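PDB 1VMH: uncharacterized conserved protein YjbQ/UPF0047 family, ortholog yugU B.subtilis from Clostridium acetobutylicum, which is of unknown function, a YjbQ/UPF0047-family protein that assembles as a trimer with a sodium ion bound between its subunits. Local coordinates for residues Asn34-Ala39 with Gly48-Phe53; His56-Ile61 with Glu93-Ala98; Thr62-Glu65 with Asp70-Arg73; Ser103-Ser108 with Tyr127-Asp132; Leu118-Gly121 with Gly125-Phe128. All coordinates share one frame; numbering follows the deposited sequence.

Contact 1 (Asn34-Ala39 with Gly48-Phe53); sequences NLVKKA and GMAVVF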
# COMPACT_ATOMS: atom_id res chain seq x y z
N ASN A 34 -15.57 -10.86 6.90
CA ASN A 34 -16.17 -11.46 8.09
C ASN A 34 -15.15 -12.15 8.99
O ASN A 34 -15.36 -12.23 10.20
CB ASN A 34 -17.29 -12.45 7.75
CG ASN A 34 -18.09 -12.84 8.98
OD1 ASN A 34 -18.69 -11.97 9.64
ND2 ASN A 34 -18.05 -14.14 9.34
N LEU A 35 -14.05 -12.64 8.42
CA LEU A 35 -12.96 -13.21 9.21
C LEU A 35 -12.35 -12.11 10.05
O LEU A 35 -12.00 -12.31 11.22
CB LEU A 35 -11.91 -13.88 8.33
CG LEU A 35 -12.40 -14.98 7.39
CD1 LEU A 35 -11.21 -15.53 6.58
CD2 LEU A 35 -13.15 -16.08 8.08
N VAL A 36 -12.23 -10.91 9.47
CA VAL A 36 -11.73 -9.78 10.24
C VAL A 36 -12.75 -9.33 11.31
O VAL A 36 -12.38 -9.09 12.47
CB VAL A 36 -11.29 -8.63 9.29
CG1 VAL A 36 -10.66 -7.46 10.01
CG2 VAL A 36 -10.32 -9.22 8.26
N LYS A 37 -14.03 -9.29 10.96
CA LYS A 37 -15.05 -8.92 11.96
C LYS A 37 -15.02 -9.89 13.12
O LYS A 37 -15.16 -9.50 14.28
CB LYS A 37 -16.43 -8.91 11.32
CG LYS A 37 -17.55 -8.73 12.30
CD LYS A 37 -18.87 -8.74 11.59
CE LYS A 37 -20.02 -8.37 12.52
NZ LYS A 37 -20.29 -9.49 13.41
N LYS A 38 -14.89 -11.18 12.83
CA LYS A 38 -14.84 -12.18 13.92
C LYS A 38 -13.67 -11.93 14.86
O LYS A 38 -13.83 -12.04 16.08
CB LYS A 38 -14.80 -13.61 13.38
CG LYS A 38 -16.13 -14.07 12.85
CD LYS A 38 -16.03 -15.39 12.11
CE LYS A 38 -15.64 -16.50 13.04
NZ LYS A 38 -15.76 -17.89 12.41
N ALA A 39 -12.50 -11.59 14.32
CA ALA A 39 -11.37 -11.27 15.15
C ALA A 39 -11.63 -10.03 16.03
O ALA A 39 -11.31 -10.03 17.21
CB ALA A 39 -10.16 -11.05 14.31
N GLY A 48 -10.02 0.92 18.06
CA GLY A 48 -8.66 0.47 17.77
C GLY A 48 -8.45 0.29 16.28
O GLY A 48 -9.11 0.95 15.48
N MET A 49 -7.59 -0.64 15.92
CA MET A 49 -7.25 -0.94 14.55
C MET A 49 -7.22 -2.44 14.33
O MET A 49 -6.79 -3.21 15.19
CB MET A 49 -5.83 -0.40 14.26
CG MET A 49 -5.69 1.10 14.23
SD MET A 49 -6.72 1.96 13.02
CE MET A 49 -6.23 1.16 11.53
N ALA A 50 -7.66 -2.85 13.15
CA ALA A 50 -7.48 -4.24 12.70
C ALA A 50 -6.42 -4.23 11.62
O ALA A 50 -6.53 -3.48 10.65
CB ALA A 50 -8.76 -4.74 12.11
N VAL A 51 -5.39 -5.06 11.79
CA VAL A 51 -4.33 -5.20 10.81
C VAL A 51 -4.43 -6.57 10.19
O VAL A 51 -4.57 -7.55 10.95
CB VAL A 51 -2.93 -5.03 11.49
CG1 VAL A 51 -1.82 -5.23 10.46
CG2 VAL A 51 -2.81 -3.65 12.12
N VAL A 52 -4.44 -6.65 8.85
CA VAL A 52 -4.63 -7.85 8.11
C VAL A 52 -3.38 -8.06 7.25
O VAL A 52 -3.10 -7.21 6.42
CB VAL A 52 -5.87 -7.74 7.18
CG1 VAL A 52 -6.11 -9.02 6.43
CG2 VAL A 52 -7.10 -7.36 8.00
N PHE A 53 -2.63 -9.11 7.48
CA PHE A 53 -1.30 -9.32 6.87
C PHE A 53 -1.24 -10.64 6.08
O PHE A 53 -1.68 -11.71 6.59
CB PHE A 53 -0.22 -9.34 7.97
CG PHE A 53 1.21 -9.38 7.45
CD1 PHE A 53 1.82 -10.59 7.16
CD2 PHE A 53 1.92 -8.21 7.26
CE1 PHE A 53 3.12 -10.60 6.69
CE2 PHE A 53 3.20 -8.24 6.77
CZ PHE A 53 3.78 -9.42 6.47

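Contact 2 (His56-Ile61 with Glu93-Ala98); sequences HTTAGI and EGNSHA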
# COMPACT_ATOMS: atom_id res chain seq x y z
N HIS A 56 2.43 -14.43 2.31
CA HIS A 56 2.80 -15.03 1.04
C HIS A 56 3.26 -13.96 0.07
O HIS A 56 2.58 -12.98 -0.13
CB HIS A 56 1.57 -15.73 0.48
CG HIS A 56 0.99 -16.72 1.43
ND1 HIS A 56 1.64 -17.90 1.75
CD2 HIS A 56 -0.18 -16.74 2.11
CE1 HIS A 56 0.90 -18.58 2.62
NE2 HIS A 56 -0.21 -17.90 2.84
N THR A 57 4.38 -14.19 -0.59
CA THR A 57 4.95 -13.21 -1.51
C THR A 57 4.30 -13.18 -2.89
O THR A 57 4.64 -12.32 -3.68
CB THR A 57 6.44 -13.40 -1.62
OG1 THR A 57 6.69 -14.71 -2.10
CG2 THR A 57 7.11 -13.18 -0.28
N THR A 58 3.36 -14.10 -3.14
CA THR A 58 2.61 -14.16 -4.40
C THR A 58 1.11 -13.95 -4.17
O THR A 58 0.28 -14.29 -5.01
CB THR A 58 2.86 -15.45 -5.12
OG1 THR A 58 2.64 -16.52 -4.20
CG2 THR A 58 4.29 -15.49 -5.64
N ALA A 59 0.78 -13.30 -3.05
CA ALA A 59 -0.57 -12.87 -2.76
C ALA A 59 -0.47 -11.56 -1.94
O ALA A 59 0.60 -11.16 -1.50
CB ALA A 59 -1.33 -13.93 -2.04
N GLY A 60 -1.60 -10.91 -1.75
CA GLY A 60 -1.62 -9.67 -1.01
C GLY A 60 -2.99 -9.42 -0.41
O GLY A 60 -3.84 -10.33 -0.34
N ILE A 61 -3.16 -8.20 0.10
CA ILE A 61 -4.42 -7.77 0.71
C ILE A 61 -4.82 -6.45 0.08
O ILE A 61 -3.98 -5.57 -0.10
CB ILE A 61 -4.29 -7.55 2.24
CG1 ILE A 61 -3.65 -8.77 2.94
CG2 ILE A 61 -5.63 -7.17 2.85
CD1 ILE A 61 -4.45 -10.04 3.00
N GLU A 93 10.63 -20.11 -11.50
CA GLU A 93 9.36 -20.73 -11.12
C GLU A 93 8.23 -20.27 -12.02
O GLU A 93 7.19 -20.95 -12.15
CB GLU A 93 9.00 -20.41 -9.70
CG GLU A 93 9.87 -21.08 -8.69
CD GLU A 93 9.36 -20.83 -7.29
OE1 GLU A 93 8.13 -20.69 -7.13
OE2 GLU A 93 10.19 -20.74 -6.38
N GLY A 94 8.43 -19.11 -12.64
CA GLY A 94 7.47 -18.62 -13.62
C GLY A 94 6.30 -17.88 -13.00
O GLY A 94 5.22 -17.77 -13.60
N ASN A 95 6.50 -17.37 -11.80
CA ASN A 95 5.44 -16.62 -11.11
C ASN A 95 5.81 -15.21 -10.72
O ASN A 95 5.16 -14.59 -9.85
CB ASN A 95 4.91 -17.43 -9.91
CG ASN A 95 5.98 -17.75 -8.92
OD1 ASN A 95 7.12 -17.31 -9.09
ND2 ASN A 95 5.65 -18.52 -7.89
N SER A 96 6.78 -14.63 -11.42
CA SER A 96 7.11 -13.24 -11.15
C SER A 96 5.91 -12.30 -11.33
O SER A 96 5.79 -11.28 -10.63
CB SER A 96 8.29 -12.76 -12.00
OG SER A 96 9.50 -13.22 -11.44
N HIS A 97 5.04 -12.60 -12.29
CA HIS A 97 3.82 -11.76 -12.46
C HIS A 97 3.08 -11.64 -11.13
O HIS A 97 2.56 -10.56 -10.75
CB HIS A 97 2.90 -12.36 -13.52
CG HIS A 97 2.35 -13.71 -13.17
ND1 HIS A 97 3.12 -14.85 -13.22
CD2 HIS A 97 1.12 -14.11 -12.76
CE1 HIS A 97 2.39 -15.89 -12.86
NE2 HIS A 97 1.17 -15.47 -12.58
N ALA A 98 3.02 -12.74 -10.41
CA ALA A 98 2.33 -12.80 -9.11
C ALA A 98 3.08 -11.99 -8.06
O ALA A 98 2.46 -11.30 -7.25
CB ALA A 98 2.16 -14.21 -8.66

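Contact 3 (Thr62-Glu65 with Asp70-Arg73); sequences TINE and DVTR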
# COMPACT_ATOMS: atom_id res chain seq x y z
N THR A 62 -6.08 -6.29 -0.28
CA THR A 62 -6.57 -4.99 -0.71
C THR A 62 -7.96 -4.74 -0.16
O THR A 62 -8.56 -5.63 0.40
CB THR A 62 -6.61 -4.85 -2.25
OG1 THR A 62 -6.70 -3.44 -2.59
CG2 THR A 62 -7.74 -5.62 -2.86
N ILE A 63 -8.45 -3.52 -0.30
CA ILE A 63 -9.84 -3.17 0.15
C ILE A 63 -10.51 -2.58 -1.06
O ILE A 63 -9.96 -1.66 -1.66
CB ILE A 63 -9.80 -2.21 1.34
CG1 ILE A 63 -9.12 -2.89 2.55
CG2 ILE A 63 -11.18 -1.70 1.71
CD1 ILE A 63 -9.02 -2.11 3.85
N ASN A 64 -11.68 -3.09 -1.44
CA ASN A 64 -12.30 -2.59 -2.65
C ASN A 64 -13.76 -3.00 -2.65
O ASN A 64 -14.28 -3.51 -1.66
CB ASN A 64 -11.52 -2.99 -3.92
CG ASN A 64 -11.56 -1.93 -5.01
OD1 ASN A 64 -12.65 -1.57 -5.46
ND2 ASN A 64 -10.39 -1.40 -5.40
N GLU A 65 -14.44 -2.74 -3.77
CA GLU A 65 -15.86 -3.06 -3.96
C GLU A 65 -16.15 -4.52 -3.65
O GLU A 65 -15.49 -5.41 -4.20
CB GLU A 65 -16.21 -2.79 -5.42
CG GLU A 65 -17.52 -3.39 -5.92
CD GLU A 65 -18.72 -2.68 -5.36
OE1 GLU A 65 -18.72 -1.43 -5.30
OE2 GLU A 65 -19.66 -3.37 -4.94
N ASP A 70 -18.16 -8.04 -11.21
CA ASP A 70 -17.54 -7.49 -12.42
C ASP A 70 -16.33 -6.60 -12.07
O ASP A 70 -15.38 -6.54 -12.83
CB ASP A 70 -18.54 -6.68 -13.24
CG ASP A 70 -19.58 -7.53 -14.01
OD1 ASP A 70 -19.34 -8.71 -14.35
OD2 ASP A 70 -20.66 -7.00 -14.31
N VAL A 71 -16.37 -5.92 -10.92
CA VAL A 71 -15.25 -5.08 -10.51
C VAL A 71 -14.06 -5.93 -10.18
O VAL A 71 -12.95 -5.61 -10.62
CB VAL A 71 -15.61 -4.18 -9.33
CG1 VAL A 71 -14.34 -3.47 -8.77
CG2 VAL A 71 -16.64 -3.17 -9.75
N THR A 72 -14.23 -7.03 -9.46
CA THR A 72 -13.07 -7.83 -9.10
C THR A 72 -12.53 -8.52 -10.35
O THR A 72 -11.31 -8.60 -10.53
CB THR A 72 -13.37 -8.85 -7.98
OG1 THR A 72 -14.44 -9.70 -8.39
CG2 THR A 72 -13.75 -8.14 -6.69
N ARG A 73 -13.42 -8.93 -11.26
CA ARG A 73 -12.97 -9.45 -12.53
C ARG A 73 -12.17 -8.42 -13.34
O ARG A 73 -11.08 -8.71 -13.85
CB ARG A 73 -14.14 -10.00 -13.35
CG ARG A 73 -13.78 -10.39 -14.78
CD ARG A 73 -14.02 -9.25 -15.77
NE ARG A 73 -13.69 -9.67 -17.15
CZ ARG A 73 -13.21 -8.88 -18.10
NH1 ARG A 73 -12.98 -7.59 -17.89
NH2 ARG A 73 -12.95 -9.38 -19.30

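Contact 4 (Ser103-Ser108 with Tyr127-Asp132); sequences SLMGSS and YFTEFD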
# COMPACT_ATOMS: atom_id res chain seq x y z
N SER A 103 3.02 -7.05 -4.69
CA SER A 103 3.61 -5.80 -4.17
C SER A 103 2.71 -4.63 -4.49
O SER A 103 2.60 -3.67 -3.70
CB SER A 103 5.02 -5.55 -4.71
OG SER A 103 6.01 -6.13 -3.88
N LEU A 104 2.05 -4.68 -5.64
CA LEU A 104 1.14 -3.60 -6.03
C LEU A 104 -0.09 -3.50 -5.17
O LEU A 104 -0.57 -2.39 -4.85
CB LEU A 104 0.72 -3.71 -7.49
CG LEU A 104 1.79 -3.52 -8.56
CD1 LEU A 104 1.31 -3.87 -9.97
CD2 LEU A 104 2.35 -2.13 -8.57
N MET A 105 -0.65 -4.63 -4.78
CA MET A 105 -1.80 -4.62 -3.86
C MET A 105 -1.36 -4.26 -2.45
O MET A 105 -2.03 -3.48 -1.74
CB MET A 105 -2.51 -5.98 -3.85
CG MET A 105 -3.15 -6.35 -5.17
SD MET A 105 -4.48 -5.25 -5.71
CE MET A 105 -3.57 -4.12 -6.78
N GLY A 106 -0.25 -4.84 -2.00
CA GLY A 106 0.24 -4.68 -0.67
C GLY A 106 0.22 -5.95 0.16
O GLY A 106 -0.59 -6.85 -0.05
N SER A 107 1.15 -5.99 1.12
CA SER A 107 1.29 -7.11 2.04
C SER A 107 0.34 -7.04 3.23
O SER A 107 0.08 -8.07 3.84
CB SER A 107 2.75 -7.18 2.54
OG SER A 107 3.14 -5.93 3.14
N SER A 108 -0.25 -5.88 3.49
CA SER A 108 -1.22 -5.73 4.57
C SER A 108 -2.12 -4.56 4.30
O SER A 108 -1.83 -3.68 3.48
CB SER A 108 -0.51 -5.52 5.91
OG SER A 108 0.08 -4.22 5.98
N TYR A 127 -10.14 -7.92 1.04
CA TYR A 127 -9.85 -9.05 0.19
C TYR A 127 -8.45 -9.59 0.32
O TYR A 127 -7.49 -8.84 0.35
CB TYR A 127 -10.01 -8.64 -1.26
CG TYR A 127 -11.41 -8.51 -1.74
CD1 TYR A 127 -12.13 -9.64 -2.07
CD2 TYR A 127 -12.00 -7.28 -1.91
CE1 TYR A 127 -13.41 -9.55 -2.55
CE2 TYR A 127 -13.27 -7.18 -2.42
CZ TYR A 127 -13.97 -8.33 -2.73
OH TYR A 127 -15.26 -8.25 -3.26
N PHE A 128 -8.35 -10.90 0.41
CA PHE A 128 -7.11 -11.61 0.10
C PHE A 128 -7.02 -11.74 -1.43
O PHE A 128 -7.97 -12.23 -2.06
CB PHE A 128 -7.18 -13.01 0.70
CG PHE A 128 -5.94 -13.81 0.58
CD1 PHE A 128 -5.68 -14.53 -0.54
CD2 PHE A 128 -5.02 -13.87 1.62
CE1 PHE A 128 -4.50 -15.29 -0.66
CE2 PHE A 128 -3.89 -14.65 1.51
CZ PHE A 128 -3.62 -15.33 0.38
N THR A 129 -5.92 -11.26 -2.04
CA THR A 129 -5.74 -11.26 -3.48
C THR A 129 -4.71 -12.35 -3.85
O THR A 129 -3.49 -12.17 -3.70
CB THR A 129 -5.30 -9.87 -4.05
OG1 THR A 129 -4.03 -9.50 -3.50
CG2 THR A 129 -6.27 -8.79 -3.54
N GLU A 130 -5.21 -13.49 -4.33
CA GLU A 130 -4.37 -14.58 -4.76
C GLU A 130 -3.90 -14.31 -6.16
O GLU A 130 -4.73 -14.10 -7.05
CB GLU A 130 -5.17 -15.88 -4.71
CG GLU A 130 -4.45 -17.10 -5.32
CD GLU A 130 -3.26 -17.49 -4.49
OE1 GLU A 130 -2.20 -16.86 -4.63
OE2 GLU A 130 -3.37 -18.45 -3.69
N PHE A 131 -2.58 -14.42 -6.39
CA PHE A 131 -2.03 -14.38 -7.74
C PHE A 131 -1.29 -15.64 -8.24
O PHE A 131 -0.83 -15.67 -9.40
CB PHE A 131 -1.16 -13.15 -7.91
CG PHE A 131 -1.92 -11.86 -7.69
CD1 PHE A 131 -2.95 -11.49 -8.54
CD2 PHE A 131 -1.62 -11.05 -6.61
CE1 PHE A 131 -3.65 -10.30 -8.35
CE2 PHE A 131 -2.32 -9.86 -6.39
CZ PHE A 131 -3.33 -9.50 -7.24
N ASP A 132 -1.17 -16.66 -7.39
CA ASP A 132 -0.52 -17.94 -7.74
C ASP A 132 -1.22 -19.13 -7.11
O ASP A 132 -0.58 -19.97 -6.48
CB ASP A 132 0.96 -17.93 -7.36
CG ASP A 132 1.73 -19.10 -7.97
OD1 ASP A 132 1.39 -19.56 -9.08
OD2 ASP A 132 2.70 -19.53 -7.32

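Contact 5 (Leu118-Gly121 with Gly125-Phe128); sequences LKLG and GIYF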
# COMPACT_ATOMS: atom_id res chain seq x y z
N LEU A 118 -15.93 -2.59 12.30
CA LEU A 118 -14.98 -2.14 11.26
C LEU A 118 -15.56 -0.94 10.56
O LEU A 118 -16.68 -0.99 10.04
CB LEU A 118 -14.74 -3.25 10.24
CG LEU A 118 -14.04 -4.49 10.79
CD1 LEU A 118 -14.17 -5.64 9.77
CD2 LEU A 118 -12.57 -4.16 11.07
N LYS A 119 -14.80 0.15 10.53
CA LYS A 119 -15.28 1.40 9.94
C LYS A 119 -15.00 1.41 8.44
O LYS A 119 -14.03 2.00 7.94
CB LYS A 119 -14.60 2.58 10.57
CG LYS A 119 -15.41 3.88 10.47
CD LYS A 119 -14.63 5.02 11.13
CE LYS A 119 -15.26 6.38 10.82
NZ LYS A 119 -16.69 6.40 11.19
N LEU A 120 -15.87 0.75 7.71
CA LEU A 120 -15.74 0.58 6.26
C LEU A 120 -16.82 1.40 5.57
O LEU A 120 -17.91 1.61 6.13
CB LEU A 120 -15.89 -0.90 5.87
CG LEU A 120 -14.73 -1.79 6.34
CD1 LEU A 120 -15.09 -3.25 6.41
CD2 LEU A 120 -13.52 -1.60 5.41
N GLY A 121 -16.52 1.80 4.34
CA GLY A 121 -17.47 2.54 3.53
C GLY A 121 -18.50 1.64 2.87
O GLY A 121 -18.54 0.44 3.09
N GLY A 125 -15.09 -3.83 1.12
CA GLY A 125 -14.68 -5.09 1.77
C GLY A 125 -13.21 -5.33 1.69
O GLY A 125 -12.52 -4.70 0.91
N ILE A 126 -12.75 -6.25 2.54
CA ILE A 126 -11.34 -6.59 2.69
C ILE A 126 -11.11 -7.89 1.96
O ILE A 126 -11.86 -8.87 2.18
CB ILE A 126 -10.96 -6.78 4.15
CG1 ILE A 126 -11.30 -5.55 5.00
CG2 ILE A 126 -9.47 -7.10 4.23
CD1 ILE A 126 -11.48 -5.88 6.48
N TYR A 127 -10.14 -7.92 1.04
CA TYR A 127 -9.85 -9.05 0.19
C TYR A 127 -8.45 -9.59 0.32
O TYR A 127 -7.49 -8.84 0.35
CB TYR A 127 -10.01 -8.64 -1.26
CG TYR A 127 -11.41 -8.51 -1.74
CD1 TYR A 127 -12.13 -9.64 -2.07
CD2 TYR A 127 -12.00 -7.28 -1.91
CE1 TYR A 127 -13.41 -9.55 -2.55
CE2 TYR A 127 -13.27 -7.18 -2.42
CZ TYR A 127 -13.97 -8.33 -2.73
OH TYR A 127 -15.26 -8.25 -3.26
N PHE A 128 -8.35 -10.90 0.41
CA PHE A 128 -7.11 -11.61 0.10
C PHE A 128 -7.02 -11.74 -1.43
O PHE A 128 -7.97 -12.23 -2.06
CB PHE A 128 -7.18 -13.01 0.70
CG PHE A 128 -5.94 -13.81 0.58
CD1 PHE A 128 -5.68 -14.53 -0.54
CD2 PHE A 128 -5.02 -13.87 1.62
CE1 PHE A 128 -4.50 -15.29 -0.66
CE2 PHE A 128 -3.89 -14.65 1.51
CZ PHE A 128 -3.62 -15.33 0.38

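Contact 1 (Asn34-Ala39 with Gly48-Phe53)
Val36 lowers both of its methyl groups onto Ala50 and Val52, seating helix 33-43 on one side of the five-stranded antiparallel sheet of the YjbQ-like fold. The contact illustrates how a beta-branched residue can bridge two positions of a strand. With CG1 anti to the backbone N (chi1 -176°), Val36 turns CG2 to Val52 alone, while CG1 spans Ala50 and Val52. Val36 CG1 reaches Ala50 CB at 3.9 Å, and Val36 CG2 meets Val52 CG2 at 3.7 Å. Val52 has almost the same first torsion, -178°, which leaves its CG2 beside its own backbone N and turned to the helix; the two valine side chains cross obliquely. The strand residues that receive them are two apart, so both CB atoms emerge on the helix side, whereas Val51 between them points away and packs on Met49 of the second subunit. Ile143 and Val139 of strand 136-143 extend the same apolar layer beside Ala50 and Val52. No hydrogen bond joins the two segments; van der Waals contact between buried methyls makes the join. On the helix flank away from the sheet, Lys37 NZ forms a salt bridge with Asp41. Val36 CG1 also lies 4.1 Å from Val52 CG2, completing a cluster of four methyls.

Contact 2 (His56-Ile61 with Glu93-Ala98)
Thr58 and Ala98 meet carbon to carbon, where the type I beta turn His56-Ala59 leading into strand 59-65 lies against the first turn of helix 96-105. In the first shell, Thr58 CB stands 3.8 Å from Ala98 CB, and Thr58 CG2 is 3.9 Å from the same methyl. That CG2 also approaches the amide of Asn95, 4.0 Å from ND2, the two side chains crossing at about a right angle. Thr58 sets its hydroxyl between the backbone N and the carbonyl carbon (chi1 52°), which turns CG2 to the helix. The next shell fixes the polar ends. Thr58 OG1 is hydrogen-bonded to Arg137, and the Thr58 backbone pairs with Phe131. Asn95 occupies the N-cap position without a capping bond from its side chain; its ND2 instead bonds to Asp132 and, weakly, to Glu93 OE1. Further out, Ser96 OG bonds to Asp74 of the second subunit, and Thr57 packs on Asn64 of that subunit, so the turn and the helix start both sit beside an interface. Within the helix, Ala98 CB also stands 4.2 Å above the plane of the His97 ring, offset toward the rim.

Contact 3 (Thr62-Glu65 with Asp70-Arg73)
Strand segment 62-65 and helical segment 70-73 approach most closely at Glu65 and Val71, whose CA atoms are 6.9 Å apart across the short connection from strand 59-65 to helix 69-82. Val71 fills this corner with both methyls: Val71 CG1 lies 3.9 Å from Glu65 CB, and Val71 CG2 lies 3.9 Å from Glu65 CG. The glutamate chain runs at about a right angle to the valine. Its bend at chi2 (72°) leads the carboxylate away from the helix, where OE2 accepts a hydrogen bond from the backbone N of Ala67; its aliphatic part is left to do the packing. Thr72 adds its CG2, 4.1 Å from Glu65 O, while its hydroxyl bonds to Pro69 O one turn back. Asn64 OD1, 4.2 Å from Val71 CG1, turns onto the chain itself, taking the Glu65 N-H at 2.7 Å in the carbonyl plane, on a lone pair, with an N-H...O angle of 161°. Its ND2 faces the third subunit, bonding to Ser103 and to His99 O there. Hydrocarbon from the helix thus closes the contact, partly against oxygens of the strand, and the Asn64 amide, held at both its oxygen and its nitrogen, couples this strand end to the trimer interface.

Contact 4 (Ser103-Ser108 with Tyr127-Asp132)
Met105 lays its CG against Thr129 and Phe131, joining the last turn of helix 96-105 to the end of strand 124-130 and the loop residue just after it. Met105 CG is 3.7 Å from Thr129 OG1 and 3.8 Å from Phe131 CZ. It comes to the phenyl ring at the edge, in the ring plane, touching CE2 at the same 3.8 Å as CZ. The chain, bent at chi2 (-63°) and chi3, crosses the Phe131 side chain at about a right angle. Thr129 holds OG1 between its backbone N and carbonyl carbon (chi1 62°), putting the oxygen rather than the methyl against Met105. Beyond the helix, Gly106 takes a positive phi, and its backbone bonds to Ile61 as the chain turns toward strand 108-114. At the far end of the other segment, Glu130 OE1 accepts Asp132 N at 3.0 Å from above the carboxylate plane and also forms a salt bridge with Arg137. Leu104 O binds sodium together with Leu104 O of both other subunits, and Met105 packs on Ser103 of the third. Van der Waals contacts, to a hydroxyl oxygen and to a ring edge, thus seat the helix end on the sheet, right beside the carbonyl group at which three subunits share one cation.

Contact 5 (Leu118-Gly121 with Gly125-Phe128)
Apolar contact is all that passes between the segments: Leu118 and Leu120 both direct CD1 to the terminal methyl of Ile126. Leu118 CD1 lies 4.3 Å from Ile126 CD1, and Leu120 CD1 lies 4.5 Å from the same atom, spacings that make this a light contact. The leucines share one conformation, with CG beside the backbone N (chi1 -65° for Leu118 and -68° for Leu120), which sends two like branches to a single target. Ile111 of strand 108-114 touches all three residues, and Val36 of helix 33-43 touches Leu118 and Ile126, so the cluster bridges the two sheets and the helix. Backbone hydrogen bonding shapes the loop. Lys119 is the centre of an inverse gamma turn, in which Leu120 N makes a weak bond to Leu118 O at 3.0 Å, and the turn brings both leucines to the same side. Strand 124-130 is held separately, by Gly125 to Asn64 and Ile126 to Ile32. Charged interactions belong to Lys119. The chemistry is thus divided by position: the leucines pack on Ile126, with Leu120 also touching Phe53 of the third subunit, while the lysine between them pairs with Glu114 of its own chain and makes a cation-pi contact with Phe140 of the third subunit.

In the fold
From the N terminus, contact 1 closes the first loop, returning the chain from helix 33-43 to strand 48-53 of the five-stranded sheet. Contact 2 opens only after it, spanning residues 56 to 98, and contact 3 nests inside that loop, where strand 59-65 gives way to helix 69-82. Contacts 4 and 5 follow; contact 5 opens later, and the two end on the same strand, 124-130, sharing Tyr127 and Phe128. That strand pairs with strand 59-65, so contacts 2 to 5 all meet the three-stranded sheet. Contact 5 also touches contact 1 through Val36, linking the two sheets, and helix 96-105 connects contacts 2 and 4.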